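Local coordinates for putative glutathionylspermidine synthase (Methylobacillus flagellatus, PDB 3N6X), which probably acts as an ATP-dependent ligase of the circularly permuted ATP-grasp family, perhaps joining glutathione to spermidine, though its substrates are not established, at residues 8-13 with 152-157; 91-96 with 329-334; 135-140 with 210-215; 179-182 with 187-190; 346-349 with 353-356. All coordinates share one frame; numbering follows the deposited sequence.

How the contacts relate
Contact 2 is the buried one of the five: an isoleucine of helix 327-335 packs on helix 81-105, whose polar side chains find partners beyond. Contact 1 is a surface contact, an N-terminal phenylalanine on a hairpin loop; contact 3, on the opposite side of the chain's centre, sets two loops together through a proline and two waters. Contacts 4 and 5 are local, each closing a short connection, but one packs helix on helix with two selenomethionines round a ring while the other ties a strand to a helix through an aspartate. Contacts 1 and 2 share strand 157-163: one holds the hairpin loop that leads into it, the other reaches it through an arginine. No two contacts touch.

Contact 1 (8-13 with 152-157); sequences KPFDEM and TGENDF
The F10 ring lies with one face against the backbone of G153 and E154, in the loop of a β-hairpin that joins the antiparallel strands 144-151 and 157-163. G153 C stands 3.8 Å above the ring plane, over its centre, while E154 N is offset toward the rim on that same face. G153 O lies over this face too, 3.8 Å from F10 CE1. G153 CA makes a CH-π contact, 4.3 Å from the centroid of the F10 ring and 23° off its normal. The carbonyl T152 O approaches obliquely and touches F10 CB at 3.4 Å. The carboxylate of E154 comes to the far end of the ring, with E154 OE1 3.6 Å from F10 CE2 and the two planes 78° apart.

F10 reaches the loop because its CG is anti to the backbone N (chi1 170°). A flat ring suits this place, since it can spread over a peptide. At position 153 glycine fits, since a CB would come too close to D156 OD2 as that side chain now stands. The hairpin loop is closed by the bond from T152 N to D156 O, 3.0 Å.

E154 OE1 also forms a salt bridge with R21, which fixes the acid beside the ring, and the F10 side chain touches R21, R151 and S412. The backbone of F10 pairs with T413, tying the segment to the start of strand 413-418. Just after F10 the chain bends in an Asx turn, in which M13 N donates to D11 OD2 at 2.9 Å from above the carboxylate plane.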
# COMPACT_ATOMS: atom_id res chain seq x y z
N LYS A 8 3.48 -22.50 -17.22
CA LYS A 8 3.05 -22.31 -15.83
C LYS A 8 3.48 -20.92 -15.33
O LYS A 8 4.44 -20.36 -15.87
CB LYS A 8 3.66 -23.41 -14.94
N PRO A 9 2.80 -20.33 -14.30
CA PRO A 9 3.23 -19.00 -13.81
C PRO A 9 4.63 -19.03 -13.18
O PRO A 9 4.99 -20.01 -12.51
CB PRO A 9 2.15 -18.62 -12.78
CG PRO A 9 1.03 -19.57 -13.01
CD PRO A 9 1.64 -20.82 -13.54
N PHE A 10 5.44 -17.96 -13.43
CA PHE A 10 6.81 -17.80 -12.90
C PHE A 10 6.85 -18.04 -11.39
O PHE A 10 6.10 -17.41 -10.65
CB PHE A 10 7.36 -16.40 -13.24
CG PHE A 10 8.66 -16.03 -12.55
CD1 PHE A 10 8.65 -15.38 -11.32
CD2 PHE A 10 9.89 -16.31 -13.14
CE1 PHE A 10 9.85 -15.05 -10.68
CE2 PHE A 10 11.08 -15.97 -12.51
CZ PHE A 10 11.06 -15.34 -11.28
N ASP A 11 7.74 -18.95 -10.93
CA ASP A 11 7.91 -19.22 -9.50
C ASP A 11 9.15 -18.53 -8.96
O ASP A 11 10.18 -18.50 -9.64
CB ASP A 11 7.94 -20.73 -9.19
CG ASP A 11 7.85 -21.05 -7.71
OD1 ASP A 11 6.73 -21.06 -7.17
OD2 ASP A 11 8.91 -21.25 -7.08
N GLU A 12 9.06 -17.96 -7.74
CA GLU A 12 10.17 -17.25 -7.09
C GLU A 12 11.34 -18.20 -6.77
O GLU A 12 12.49 -17.77 -6.83
CB GLU A 12 9.69 -16.53 -5.80
CG GLU A 12 8.51 -15.58 -5.97
CD GLU A 12 8.75 -14.27 -6.70
OE1 GLU A 12 9.93 -13.86 -6.84
OE2 GLU A 12 7.75 -13.61 -7.08
N MSE A 13 11.05 -19.48 -6.43
CA MSE A 13 12.07 -20.46 -6.05
C MSE A 13 12.47 -21.42 -7.19
O MSE A 13 13.66 -21.59 -7.44
CB MSE A 13 11.62 -21.26 -4.81
CG MSE A 13 12.69 -22.19 -4.23
SE MSE A 13 12.03 -23.38 -2.81
CE MSE A 13 11.77 -22.15 -1.38
N THR A 152 5.55 -11.03 -12.97
CA THR A 152 5.14 -11.99 -14.01
C THR A 152 6.35 -12.77 -14.56
O THR A 152 6.19 -13.86 -15.12
CB THR A 152 4.29 -11.33 -15.11
OG1 THR A 152 4.98 -10.21 -15.65
CG2 THR A 152 2.90 -10.91 -14.60
N GLY A 153 7.55 -12.20 -14.40
CA GLY A 153 8.79 -12.80 -14.87
C GLY A 153 9.99 -12.48 -13.99
O GLY A 153 9.84 -11.98 -12.88
N GLU A 154 11.21 -12.79 -14.50
CA GLU A 154 12.48 -12.54 -13.81
C GLU A 154 12.69 -11.04 -13.63
O GLU A 154 13.06 -10.58 -12.55
CB GLU A 154 13.65 -13.18 -14.60
CG GLU A 154 15.02 -13.02 -13.94
CD GLU A 154 15.36 -14.00 -12.83
OE1 GLU A 154 14.57 -14.95 -12.60
OE2 GLU A 154 16.43 -13.83 -12.21
N ASN A 155 12.43 -10.27 -14.71
CA ASN A 155 12.59 -8.82 -14.71
C ASN A 155 11.27 -8.12 -15.11
O ASN A 155 11.30 -7.06 -15.75
CB ASN A 155 13.74 -8.42 -15.65
N ASP A 156 10.11 -8.71 -14.73
CA ASP A 156 8.79 -8.15 -15.06
C ASP A 156 7.94 -7.84 -13.81
O ASP A 156 7.55 -8.76 -13.09
CB ASP A 156 8.03 -9.07 -16.03
CG ASP A 156 8.77 -9.32 -17.33
OD1 ASP A 156 8.77 -8.43 -18.21
OD2 ASP A 156 9.36 -10.42 -17.47
N PHE A 157 7.65 -6.55 -13.57
CA PHE A 157 6.84 -6.09 -12.44
C PHE A 157 5.77 -5.11 -12.89
O PHE A 157 6.05 -4.21 -13.68
CB PHE A 157 7.72 -5.43 -11.37
CG PHE A 157 8.44 -6.41 -10.47
CD1 PHE A 157 7.83 -6.90 -9.32
CD2 PHE A 157 9.73 -6.83 -10.76
CE1 PHE A 157 8.49 -7.80 -8.49
CE2 PHE A 157 10.39 -7.73 -9.93
CZ PHE A 157 9.77 -8.21 -8.80

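Contact 2 (91-96 with 329-334); sequences AIQRVK and EMIRFY
I331 faces Q93 and R94 across a helix-helix packing between helix 327-335 and helix 81-105, elements more than two hundred residues apart. The first shell is small and centred on the two methyl ends of I331. Its CG2 sits over the face of the Q93 amide, 3.5 Å from Q93 CD and 3.6 Å from Q93 NE2, and the two side chains cross at about a right angle. The other branch ends in I331 CD1, which is 4.0 Å from Q93 OE1 and 4.2 Å from R94 CA, the place where the backbones also come nearest. A β-branched isoleucine suits this site because its two arms can serve two neighbours at once, the amide and the helix backbone. With CG2 anti to the backbone N, the branches point at separate parts of the opposing helix.

No hydrogen bond joins the two segments, yet the Q93 amide is buried, and its polar atoms are satisfied outside them. Q93 NE2 bonds to E337 OE1 and to E338 O, while Q93 OE1 accepts from I340 N, all in the chain just after helix 327-335. That grip sets the rotation of the amide and presents it to the I331 methyl. M330 packs on L98 and F101, and Y334 also rests on F101, extending the apolar seam along helix 81-105. R94, whose CB points away from I331, runs out fully extended to the mixed sheet, where R94 NE forms a salt bridge with D162 OD1 and R94 NH1 bonds to N343 OD1.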
# COMPACT_ATOMS: atom_id res chain seq x y z
N ALA A 91 9.56 2.63 -8.01
CA ALA A 91 8.58 3.13 -7.03
C ALA A 91 8.81 4.61 -6.70
O ALA A 91 7.85 5.38 -6.65
CB ALA A 91 8.60 2.29 -5.76
N ILE A 92 10.09 5.03 -6.54
CA ILE A 92 10.44 6.44 -6.25
C ILE A 92 10.06 7.33 -7.44
O ILE A 92 9.51 8.42 -7.24
CB ILE A 92 11.95 6.58 -5.86
CG1 ILE A 92 12.21 6.01 -4.46
CG2 ILE A 92 12.44 8.05 -5.97
CD1 ILE A 92 13.70 5.72 -4.13
N GLN A 93 10.34 6.86 -8.67
CA GLN A 93 10.02 7.60 -9.90
C GLN A 93 8.53 7.87 -9.99
O GLN A 93 8.12 9.00 -10.24
CB GLN A 93 10.51 6.83 -11.14
CG GLN A 93 10.15 7.52 -12.45
CD GLN A 93 10.24 6.61 -13.63
OE1 GLN A 93 9.52 5.62 -13.74
NE2 GLN A 93 11.09 6.95 -14.56
N ARG A 94 7.71 6.81 -9.73
CA ARG A 94 6.26 6.86 -9.80
C ARG A 94 5.69 7.82 -8.75
O ARG A 94 4.86 8.66 -9.07
CB ARG A 94 5.67 5.46 -9.62
CG ARG A 94 4.19 5.38 -9.92
CD ARG A 94 3.65 3.97 -9.78
NE ARG A 94 2.21 3.92 -10.03
CZ ARG A 94 1.66 3.56 -11.18
NH1 ARG A 94 2.42 3.21 -12.21
NH2 ARG A 94 0.34 3.55 -11.32
N VAL A 95 6.18 7.71 -7.51
CA VAL A 95 5.73 8.56 -6.40
C VAL A 95 6.15 10.02 -6.59
O VAL A 95 5.34 10.91 -6.32
CB VAL A 95 6.12 7.96 -5.03
CG1 VAL A 95 5.88 8.95 -3.88
CG2 VAL A 95 5.35 6.66 -4.78
N LYS A 96 7.34 10.27 -7.18
CA LYS A 96 7.74 11.67 -7.48
C LYS A 96 6.77 12.30 -8.47
O LYS A 96 6.32 13.41 -8.24
CB LYS A 96 9.18 11.76 -8.01
CG LYS A 96 10.23 11.63 -6.91
CD LYS A 96 11.64 11.52 -7.50
CE LYS A 96 12.72 11.75 -6.46
NZ LYS A 96 14.08 11.52 -7.03
N GLU A 329 1.86 8.73 -18.15
CA GLU A 329 1.95 10.05 -18.81
C GLU A 329 2.45 11.13 -17.86
O GLU A 329 3.10 12.08 -18.31
CB GLU A 329 0.60 10.46 -19.44
CG GLU A 329 0.26 9.74 -20.74
CD GLU A 329 1.37 9.67 -21.78
OE1 GLU A 329 2.05 10.69 -22.00
OE2 GLU A 329 1.55 8.59 -22.38
N MSE A 330 2.14 11.01 -16.52
CA MSE A 330 2.66 11.95 -15.51
C MSE A 330 4.19 11.82 -15.45
O MSE A 330 4.87 12.82 -15.33
CB MSE A 330 2.09 11.66 -14.13
CG MSE A 330 0.60 11.86 -14.01
SE MSE A 330 0.02 11.17 -12.25
CE MSE A 330 -1.84 11.12 -12.58
N ILE A 331 4.71 10.58 -15.46
CA ILE A 331 6.15 10.33 -15.41
C ILE A 331 6.85 11.01 -16.61
O ILE A 331 7.77 11.79 -16.41
CB ILE A 331 6.49 8.81 -15.29
CG1 ILE A 331 6.00 8.23 -13.94
CG2 ILE A 331 8.00 8.55 -15.49
CD1 ILE A 331 5.70 6.71 -13.96
N ARG A 332 6.33 10.81 -17.83
CA ARG A 332 6.85 11.45 -19.05
C ARG A 332 6.74 12.97 -18.98
O ARG A 332 7.72 13.65 -19.25
CB ARG A 332 6.12 10.93 -20.30
CG ARG A 332 6.24 9.43 -20.48
CD ARG A 332 5.60 8.95 -21.75
NE ARG A 332 6.00 7.58 -22.04
CZ ARG A 332 5.22 6.52 -21.90
NH1 ARG A 332 3.94 6.67 -21.56
NH2 ARG A 332 5.69 5.31 -22.14
N PHE A 333 5.57 13.50 -18.55
CA PHE A 333 5.35 14.95 -18.48
C PHE A 333 6.21 15.66 -17.41
O PHE A 333 6.86 16.65 -17.71
CB PHE A 333 3.84 15.27 -18.30
CG PHE A 333 3.49 16.74 -18.34
CD1 PHE A 333 3.39 17.42 -19.56
CD2 PHE A 333 3.25 17.45 -17.16
CE1 PHE A 333 3.06 18.79 -19.59
CE2 PHE A 333 2.92 18.81 -17.20
CZ PHE A 333 2.84 19.47 -18.42
N TYR A 334 6.19 15.17 -16.16
CA TYR A 334 6.90 15.85 -15.07
C TYR A 334 8.35 15.55 -15.00
O TYR A 334 9.12 16.41 -14.56
CB TYR A 334 6.24 15.55 -13.71
CG TYR A 334 4.81 16.04 -13.64
CD1 TYR A 334 4.51 17.40 -13.67
CD2 TYR A 334 3.74 15.15 -13.58
CE1 TYR A 334 3.20 17.86 -13.62
CE2 TYR A 334 2.43 15.59 -13.59
CZ TYR A 334 2.16 16.95 -13.60
OH TYR A 334 0.86 17.37 -13.56

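Contact 3 (135-140 with 210-215); sequences DVPGGV and VAQAGV
P137 meets V210 and Q212 where two loops pack side by side, each carrying a type II β-turn: V136 to G139, closed by the bond from G139 N to V136 O (2.9 Å), and Q212 to V215. Around the proline ring, CB comes first, pressed tightly to the carbonyl V210 O at 3.1 Å, which also accepts from T308 OG1, and to V210 CB at 4.3 Å. P137 CG still touches V210 O but also lies 3.5 Å from Q212 OE1. P137 CD is 3.8 Å from Q212 NE2. The proline suits both tasks: its phi of -52° fits the turn, and its ring offers carbons to the amide, which it crosses obliquely. G138 takes the third position of the turn with a positive phi, which favours glycine.

Q212 bends at chi2 (-86°), which turns its amide back over P137, and Q212 NE2 also donates to V307 O. With an alanine here, P137 would probably lose its amide cover, and V307 O and the waters would lose a partner. The two waters link the amide to D135 O: one lies 2.8 Å from Q212 NE2, the other 2.7 Å from Q212 OE1.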
# COMPACT_ATOMS: atom_id res chain seq x y z
N ASP A 135 -0.13 26.14 -0.90
CA ASP A 135 1.24 25.65 -0.90
C ASP A 135 1.46 24.75 0.31
O ASP A 135 1.16 25.16 1.44
CB ASP A 135 2.25 26.82 -0.88
CG ASP A 135 2.21 27.72 -2.12
OD1 ASP A 135 1.61 27.31 -3.15
OD2 ASP A 135 2.78 28.83 -2.07
N VAL A 136 1.95 23.53 0.09
CA VAL A 136 2.20 22.57 1.15
C VAL A 136 3.72 22.44 1.38
O VAL A 136 4.48 22.54 0.42
CB VAL A 136 1.51 21.18 0.88
CG1 VAL A 136 0.01 21.35 0.62
CG2 VAL A 136 2.18 20.44 -0.28
N PRO A 137 4.18 22.23 2.65
CA PRO A 137 5.64 22.16 2.90
C PRO A 137 6.40 21.16 2.01
O PRO A 137 6.04 19.99 1.94
CB PRO A 137 5.72 21.80 4.39
CG PRO A 137 4.47 22.35 4.97
CD PRO A 137 3.42 22.14 3.91
N GLY A 138 7.39 21.68 1.28
CA GLY A 138 8.23 20.91 0.36
C GLY A 138 7.52 20.37 -0.87
O GLY A 138 8.08 19.56 -1.60
N GLY A 139 6.26 20.78 -1.07
CA GLY A 139 5.44 20.29 -2.18
C GLY A 139 5.10 18.81 -2.06
O GLY A 139 4.80 18.15 -3.07
N VAL A 140 5.15 18.27 -0.84
CA VAL A 140 4.85 16.86 -0.58
C VAL A 140 3.39 16.68 -0.20
O VAL A 140 2.93 17.28 0.77
CB VAL A 140 5.82 16.25 0.48
CG1 VAL A 140 5.47 14.79 0.77
CG2 VAL A 140 7.28 16.38 0.02
N VAL A 210 8.69 18.17 7.27
CA VAL A 210 7.60 18.84 6.57
C VAL A 210 6.88 19.81 7.46
O VAL A 210 5.79 20.25 7.12
CB VAL A 210 6.63 17.89 5.80
CG1 VAL A 210 7.33 17.26 4.60
CG2 VAL A 210 6.02 16.83 6.72
N ALA A 211 7.51 20.20 8.59
CA ALA A 211 6.96 21.24 9.46
C ALA A 211 6.96 22.54 8.67
O ALA A 211 7.79 22.71 7.77
CB ALA A 211 7.82 21.38 10.70
N GLN A 212 6.01 23.44 8.96
CA GLN A 212 5.94 24.74 8.25
C GLN A 212 7.21 25.61 8.48
O GLN A 212 8.00 25.32 9.39
CB GLN A 212 4.66 25.50 8.61
CG GLN A 212 3.37 24.73 8.26
CD GLN A 212 2.90 24.93 6.82
OE1 GLN A 212 3.54 25.59 5.99
NE2 GLN A 212 1.75 24.35 6.50
N ALA A 213 7.44 26.60 7.61
CA ALA A 213 8.63 27.47 7.67
C ALA A 213 8.68 28.22 8.98
O ALA A 213 7.67 28.80 9.41
CB ALA A 213 8.62 28.45 6.50
N GLY A 214 9.84 28.14 9.66
CA GLY A 214 10.05 28.79 10.95
C GLY A 214 10.13 27.84 12.12
O GLY A 214 10.89 28.09 13.06
N VAL A 215 9.35 26.74 12.09
CA VAL A 215 9.28 25.74 13.17
C VAL A 215 10.63 25.03 13.37
O VAL A 215 11.10 24.32 12.48
CB VAL A 215 8.12 24.72 12.93
CG1 VAL A 215 7.96 23.79 14.12
CG2 VAL A 215 6.81 25.44 12.62
O HOH W 1 0.16 24.66 4.20
O HOH W 2 3.26 25.94 3.34

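Contact 4 (179-182 with 187-190); sequences MMMR and LFRR
Two successive helices, 170-183 and 185-190, meet at a corner, and F188 of the second plugs against M180 and M181 near the end of the first; both methionines are selenomethionines. Over one face of the ring sits the M181 methyl: M181 CE is 3.5 Å from F188 CG and 4.0 Å from the ring centroid, a CH-π contact. The selenium, M181 SE, is farther round, 4.5 Å from that centroid and oblique to it. The M181 chain leaves with CG anti to the backbone N (chi1 -179°) and then bends twice, which folds the methyl over the ring. The flexible methionine chain, here with a polarisable selenium in place of sulfur, can follow a flat surface closely.

M180 works at the edge instead. M180 CB lies in the ring plane, 3.7 Å from F188 CZ, and the carbonyl M180 O is 3.5 Å from F188 CE1. F188 is thus met by one residue over a face and the preceding one at the rim, while W470 of strand 464-471 meets its ring at about 55° and M180 also touches W470. This is a Met-aromatic contact at a tight helix-helix corner, packed on strand 464-471.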
# COMPACT_ATOMS: atom_id res chain seq x y z
N MSE A 179 8.81 -12.05 13.94
CA MSE A 179 8.34 -13.44 14.03
C MSE A 179 9.36 -14.42 13.43
O MSE A 179 9.67 -15.44 14.06
CB MSE A 179 6.97 -13.58 13.33
CG MSE A 179 6.45 -15.02 13.23
SE MSE A 179 6.24 -15.85 15.00
CE MSE A 179 4.56 -15.18 15.42
N MSE A 180 9.88 -14.11 12.21
CA MSE A 180 10.87 -14.94 11.51
C MSE A 180 12.18 -15.01 12.28
O MSE A 180 12.81 -16.07 12.32
CB MSE A 180 11.12 -14.39 10.09
CG MSE A 180 9.96 -14.63 9.13
SE MSE A 180 9.69 -16.49 8.61
CE MSE A 180 11.34 -16.83 7.74
N MSE A 181 12.62 -13.86 12.86
CA MSE A 181 13.85 -13.77 13.65
C MSE A 181 13.70 -14.58 14.96
O MSE A 181 14.67 -15.19 15.42
CB MSE A 181 14.20 -12.30 13.95
CG MSE A 181 15.50 -12.14 14.77
SE MSE A 181 17.10 -12.89 13.86
CE MSE A 181 17.40 -11.43 12.63
N ARG A 182 12.50 -14.58 15.55
CA ARG A 182 12.21 -15.31 16.78
C ARG A 182 12.20 -16.84 16.52
O ARG A 182 12.78 -17.59 17.29
CB ARG A 182 10.87 -14.84 17.36
CG ARG A 182 10.59 -15.25 18.79
CD ARG A 182 9.23 -14.72 19.21
NE ARG A 182 9.01 -14.77 20.65
CZ ARG A 182 7.85 -14.48 21.24
NH1 ARG A 182 6.80 -14.13 20.51
NH2 ARG A 182 7.73 -14.54 22.56
N LEU A 187 18.58 -18.89 10.16
CA LEU A 187 18.27 -18.57 8.76
C LEU A 187 18.79 -17.17 8.39
O LEU A 187 19.28 -16.97 7.28
CB LEU A 187 16.75 -18.65 8.56
CG LEU A 187 16.21 -19.06 7.19
CD1 LEU A 187 17.16 -19.98 6.46
CD2 LEU A 187 14.84 -19.69 7.33
N PHE A 188 18.75 -16.25 9.34
CA PHE A 188 19.24 -14.89 9.15
C PHE A 188 20.77 -14.82 9.15
O PHE A 188 21.35 -13.81 8.74
CB PHE A 188 18.62 -13.94 10.19
CG PHE A 188 17.17 -13.64 9.91
CD1 PHE A 188 16.17 -14.53 10.31
CD2 PHE A 188 16.80 -12.53 9.17
CE1 PHE A 188 14.83 -14.28 10.02
CE2 PHE A 188 15.45 -12.27 8.88
CZ PHE A 188 14.48 -13.14 9.31
N ARG A 189 21.43 -15.91 9.59
CA ARG A 189 22.88 -16.02 9.57
C ARG A 189 23.31 -16.41 8.14
O ARG A 189 24.34 -15.94 7.65
CB ARG A 189 23.36 -17.07 10.60
CG ARG A 189 24.88 -17.12 10.81
CD ARG A 189 25.28 -18.22 11.79
NE ARG A 189 24.85 -19.54 11.33
CZ ARG A 189 24.08 -20.37 12.03
NH1 ARG A 189 23.70 -20.05 13.26
NH2 ARG A 189 23.70 -21.53 11.51
N ARG A 190 22.49 -17.25 7.46
CA ARG A 190 22.74 -17.75 6.10
C ARG A 190 22.42 -16.75 4.99
O ARG A 190 22.97 -16.87 3.89
CB ARG A 190 21.98 -19.07 5.85
CG ARG A 190 22.31 -20.16 6.88
CD ARG A 190 21.39 -21.35 6.76
NE ARG A 190 21.88 -22.31 5.77
CZ ARG A 190 22.00 -23.61 5.98
NH1 ARG A 190 21.63 -24.13 7.14
NH2 ARG A 190 22.46 -24.40 5.03

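Contact 5 (346-349 with 353-356); sequences TYQL and DDLK
D354 and Y347 both hold their CG anti to the carbonyl carbon, with chi1 of -74° and -60°, which brings the carboxylate to the edge of the tyrosine ring and up to the strand backbone. D354 OD2 accepts from Q348 N at 2.7 Å, using its anti lone pair, away from its other oxygen. The same OD2 lies 3.3 Å from Y347 CA, and D354 CG is near the ring plane at the tyrosine edge, ring and carboxylate planes 81° apart. A water 2.8 Å from D354 OD2 connects it to T346 O. Aspartate suits the place because its short arm brings a carboxylate oxygen from the first turn of the helix to the backbone N-H of Q348. Were a leucine to stand in place of D354, Q348 N would probably lose its acceptor, and the water its anchor on the helix.

L349 and L355 cross at about a right angle, L349 CD2 to L355 CD1 being 3.9 Å. Q348 OE1 bonds to K351.

The contact joins strand 347-348, an edge of a four-stranded antiparallel sheet, to the following helix 352-360. Strand 403-407 pairs with strand 347-348, I396 of helix 386-398 touches both leucines, and Y347 stacks on Y357.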
# COMPACT_ATOMS: atom_id res chain seq x y z
N THR A 346 -6.29 -1.21 -17.77
CA THR A 346 -7.44 -1.24 -16.88
C THR A 346 -8.65 -0.65 -17.53
O THR A 346 -8.59 0.45 -18.07
CB THR A 346 -7.11 -0.58 -15.53
OG1 THR A 346 -5.88 -1.09 -15.06
CG2 THR A 346 -8.19 -0.82 -14.47
N TYR A 347 -9.77 -1.37 -17.47
CA TYR A 347 -11.04 -0.93 -18.03
C TYR A 347 -11.89 -0.35 -16.93
O TYR A 347 -11.99 -0.95 -15.87
CB TYR A 347 -11.77 -2.13 -18.68
CG TYR A 347 -10.99 -2.77 -19.80
CD1 TYR A 347 -11.08 -2.28 -21.10
CD2 TYR A 347 -10.18 -3.88 -19.57
CE1 TYR A 347 -10.40 -2.89 -22.15
CE2 TYR A 347 -9.48 -4.49 -20.61
CZ TYR A 347 -9.57 -3.98 -21.90
OH TYR A 347 -8.83 -4.53 -22.92
N GLN A 348 -12.47 0.83 -17.15
CA GLN A 348 -13.38 1.44 -16.16
C GLN A 348 -14.81 1.23 -16.64
O GLN A 348 -15.23 1.84 -17.62
CB GLN A 348 -13.08 2.94 -15.96
CG GLN A 348 -11.73 3.23 -15.27
CD GLN A 348 -10.57 3.09 -16.24
OE1 GLN A 348 -10.58 3.65 -17.34
NE2 GLN A 348 -9.61 2.24 -15.89
N LEU A 349 -15.55 0.30 -15.99
CA LEU A 349 -16.91 -0.07 -16.40
C LEU A 349 -17.92 1.06 -16.28
O LEU A 349 -19.02 0.95 -16.81
CB LEU A 349 -17.39 -1.36 -15.69
CG LEU A 349 -16.80 -2.67 -16.25
CD1 LEU A 349 -15.34 -2.85 -15.87
CD2 LEU A 349 -17.57 -3.84 -15.78
N ASP A 353 -17.71 2.35 -23.58
CA ASP A 353 -16.80 1.57 -24.43
C ASP A 353 -16.15 0.44 -23.65
O ASP A 353 -16.01 -0.67 -24.17
CB ASP A 353 -15.72 2.48 -25.05
CG ASP A 353 -16.24 3.52 -26.03
OD1 ASP A 353 -17.46 3.53 -26.31
OD2 ASP A 353 -15.42 4.33 -26.53
N ASP A 354 -15.76 0.72 -22.40
CA ASP A 354 -15.12 -0.26 -21.52
C ASP A 354 -16.12 -1.30 -21.05
O ASP A 354 -15.81 -2.49 -21.10
CB ASP A 354 -14.45 0.44 -20.32
CG ASP A 354 -13.16 1.19 -20.66
OD1 ASP A 354 -12.90 1.42 -21.86
OD2 ASP A 354 -12.43 1.56 -19.73
N LEU A 355 -17.34 -0.87 -20.66
CA LEU A 355 -18.41 -1.78 -20.24
C LEU A 355 -18.77 -2.75 -21.39
O LEU A 355 -18.89 -3.94 -21.16
CB LEU A 355 -19.65 -0.98 -19.79
CG LEU A 355 -20.86 -1.81 -19.31
CD1 LEU A 355 -20.50 -2.70 -18.15
CD2 LEU A 355 -21.99 -0.91 -18.93
N LYS A 356 -18.87 -2.23 -22.63
CA LYS A 356 -19.18 -3.05 -23.80
C LYS A 356 -18.12 -4.12 -24.02
O LYS A 356 -18.45 -5.29 -24.19
CB LYS A 356 -19.34 -2.17 -25.05
CG LYS A 356 -19.34 -2.97 -26.36
CD LYS A 356 -19.62 -2.08 -27.57
CE LYS A 356 -18.59 -1.01 -27.79
NZ LYS A 356 -18.88 -0.23 -29.02
O HOH W 3 -9.84 2.42 -20.25